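Local coordinates for protein D-glycerate 3-kinase (Cryptococcus neoformans var. grubii serotype A, PDB 6CKG) that probably phosphorylates D-glycerate at its 3-hydroxyl, using ATP as the phosphate donor, at residues Leu67-Tyr70 with Leu71-His74. Numbering follows the deposited sequence.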
ATOM      1  N   LEU A  67      -1.224   4.382 -14.791  1.00 44.74           N
ATOM      2  CA  LEU A  67      -0.123   5.337 -14.776  1.00 42.53           C
ATOM      3  C   LEU A  67       1.160   4.818 -15.413  1.00 36.45           C
ATOM      4  O   LEU A  67       1.799   5.598 -16.142  1.00 36.53           O
ATOM      5  CB  LEU A  67       0.143   5.792 -13.335  1.00 33.59           C
ATOM      6  CG  LEU A  67       1.300   6.767 -13.092  1.00 35.96           C
ATOM      7  CD1 LEU A  67       1.047   8.098 -13.798  1.00 37.41           C
ATOM      8  CD2 LEU A  67       1.499   6.989 -11.594  1.00 32.60           C
ATOM      9  N   PRO A  68       1.612   3.576 -15.175  1.00 36.10           N
ATOM     10  CA  PRO A  68       2.847   3.119 -15.849  1.00 41.06           C
ATOM     11  C   PRO A  68       2.791   3.204 -17.364  1.00 39.45           C
ATOM     12  O   PRO A  68       3.724   3.742 -17.981  1.00 41.86           O
ATOM     13  CB  PRO A  68       2.993   1.667 -15.370  1.00 41.25           C
ATOM     14  CG  PRO A  68       2.271   1.628 -14.063  1.00 39.45           C
ATOM     15  CD  PRO A  68       1.111   2.566 -14.220  1.00 32.88           C
ATOM     16  N   ASP A  69       1.736   2.681 -17.992  1.00 38.85           N
ATOM     17  CA  ASP A  69       1.689   2.697 -19.457  1.00 40.37           C
ATOM     18  C   ASP A  69       1.556   4.116 -19.992  1.00 34.11           C
ATOM     19  O   ASP A  69       1.990   4.404 -21.111  1.00 37.96           O
ATOM     20  CB  ASP A  69       0.537   1.838 -19.967  1.00 52.58           C
ATOM     21  CG  ASP A  69       0.754   0.360 -19.716  1.00 67.10           C
ATOM     22  OD1 ASP A  69       1.922  -0.086 -19.706  1.00 71.15           O
ATOM     23  OD2 ASP A  69      -0.251  -0.355 -19.532  1.00 78.36           O
ATOM     24  N   TYR A  70       0.961   5.007 -19.207  1.00 35.45           N
ATOM     25  CA  TYR A  70       0.848   6.406 -19.602  1.00 37.06           C
ATOM     26  C   TYR A  70       2.219   7.078 -19.612  1.00 38.73           C
ATOM     27  O   TYR A  70       2.577   7.770 -20.575  1.00 37.00           O
ATOM     28  CB  TYR A  70      -0.112   7.113 -18.640  1.00 37.97           C
ATOM     29  CG  TYR A  70      -0.527   8.496 -19.041  1.00 33.27           C
ATOM     30  CD1 TYR A  70       0.194   9.608 -18.620  1.00 34.88           C
ATOM     31  CD2 TYR A  70      -1.660   8.702 -19.815  1.00 33.98           C
ATOM     32  CE1 TYR A  70      -0.195  10.885 -18.969  1.00 37.55           C
ATOM     33  CE2 TYR A  70      -2.049   9.985 -20.180  1.00 43.43           C
ATOM     34  CZ  TYR A  70      -1.311  11.066 -19.755  1.00 41.05           C
ATOM     35  OH  TYR A  70      -1.694  12.335 -20.112  1.00 48.48           O
ATOM     36  N   LEU A  71       3.007   6.873 -18.546  1.00 30.26           N
ATOM     37  CA  LEU A  71       4.335   7.480 -18.472  1.00 30.64           C
ATOM     38  C   LEU A  71       5.279   6.897 -19.520  1.00 33.20           C
ATOM     39  O   LEU A  71       6.085   7.629 -20.114  1.00 34.73           O
ATOM     40  CB  LEU A  71       4.913   7.305 -17.065  1.00 29.54           C
ATOM     41  CG  LEU A  71       4.197   8.150 -15.997  1.00 35.17           C
ATOM     42  CD1 LEU A  71       4.691   7.856 -14.574  1.00 32.83           C
ATOM     43  CD2 LEU A  71       4.336   9.629 -16.324  1.00 32.18           C
ATOM     44  N   GLU A  72       5.196   5.582 -19.763  1.00 30.46           N
ATOM     45  CA  GLU A  72       6.068   4.955 -20.750  1.00 33.80           C
ATOM     46  C   GLU A  72       5.705   5.405 -22.155  1.00 37.39           C
ATOM     47  O   GLU A  72       6.588   5.700 -22.970  1.00 40.12           O
ATOM     48  CB  GLU A  72       6.002   3.425 -20.649  1.00 36.81           C
ATOM     49  CG  GLU A  72       6.452   2.844 -19.290  1.00 44.73           C
ATOM     50  CD  GLU A  72       6.791   1.352 -19.332  1.00 55.99           C
ATOM     51  OE1 GLU A  72       6.113   0.607 -20.076  1.00 59.11           O
ATOM     52  OE2 GLU A  72       7.742   0.934 -18.617  1.00 47.03           O
ATOM     53  N   LYS A  73       4.408   5.499 -22.446  1.00 37.80           N
ATOM     54  CA  LYS A  73       3.996   5.787 -23.811  1.00 39.16           C
ATOM     55  C   LYS A  73       4.146   7.264 -24.146  1.00 41.89           C
ATOM     56  O   LYS A  73       4.659   7.607 -25.213  1.00 40.34           O
ATOM     57  CB  LYS A  73       2.552   5.339 -24.044  1.00 37.25           C
ATOM     58  CG  LYS A  73       2.055   5.618 -25.462  1.00 44.19           C
ATOM     59  CD  LYS A  73       0.542   5.552 -25.542  1.00 53.96           C
ATOM     60  CE  LYS A  73       0.037   6.070 -26.880  1.00 66.55           C
ATOM     61  NZ  LYS A  73       0.397   5.158 -28.003  1.00 73.68           N
ATOM     62  N   HIS A  74       3.703   8.149 -23.255  1.00 39.55           N
ATOM     63  CA  HIS A  74       3.656   9.571 -23.567  1.00 43.62           C
ATOM     64  C   HIS A  74       4.861  10.359 -23.065  1.00 36.15           C
ATOM     65  O   HIS A  74       5.092  11.467 -23.550  1.00 41.49           O
ATOM     66  CB  HIS A  74       2.374  10.192 -22.999  1.00 39.95           C
ATOM     67  CG  HIS A  74       1.127   9.658 -23.626  1.00 40.87           C
ATOM     68  ND1 HIS A  74       0.832   9.835 -24.962  1.00 46.24           N
ATOM     69  CD2 HIS A  74       0.102   8.947 -23.105  1.00 45.35           C
ATOM     70  CE1 HIS A  74      -0.321   9.253 -25.234  1.00 50.14           C
ATOM     71  NE2 HIS A  74      -0.784   8.704 -24.125  1.00 45.43           N
TER
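Tyr70 and His74 stand one turn apart on helix 63-75 and pair their rings edge-to-face, the imidazole turning its edge toward a face of the phenol. The planes meet at 60° with the centroids 5.0 Å apart. His74 CD2 does the touching: it sits over the Tyr70 ring displaced toward the rim, 3.7 Å from Tyr70 CD2, with Tyr70 CE2 close by and the Tyr70 carbonyl oxygen equally near. Tyr70 holds CG trans to its own backbone N (chi1 -170°), whereas His74 places CG beside the backbone N, and this combination brings the two rings together. One face of the imidazole is covered by Lys73 CD, which lies above the plane toward the rim. The same two residues are joined through the main chain by the i to i+4 hydrogen bond, His74 N to Tyr70 O at 2.9 Å.

Leu71 packs one turn on from Leu67. Their CD1 methyls meet at 3.7 Å, and Leu71 CG rests against both Leu67 CD1 and Leu67 O. That carbonyl also accepts the Leu71 N-H in a nearly straight bond of 3.0 Å. Lys73 N to Asp69 O, also 3.0 Å, is less straight. On the exposed side Asp69 OD1 and Glu72 OE1 come within 4.3 Å of each other, like charges that would probably disfavour a closer approach; Glu72 OE2 is hydrogen-bonded to Leu79 N.

These are ordinary i to i+4 contacts near the C-terminal end of helix 63-75, which follows a P-loop-like sequence after strand 48-53, as in P-loop kinases. The helix packs here against both helix 19-38 and strand 79-83: Leu67, Tyr70 and Leu71 lean on Thr24, Val21, Gln22 and Ala25, while Pro68 and Leu71 touch the strand, an outermost one of the mixed sheet.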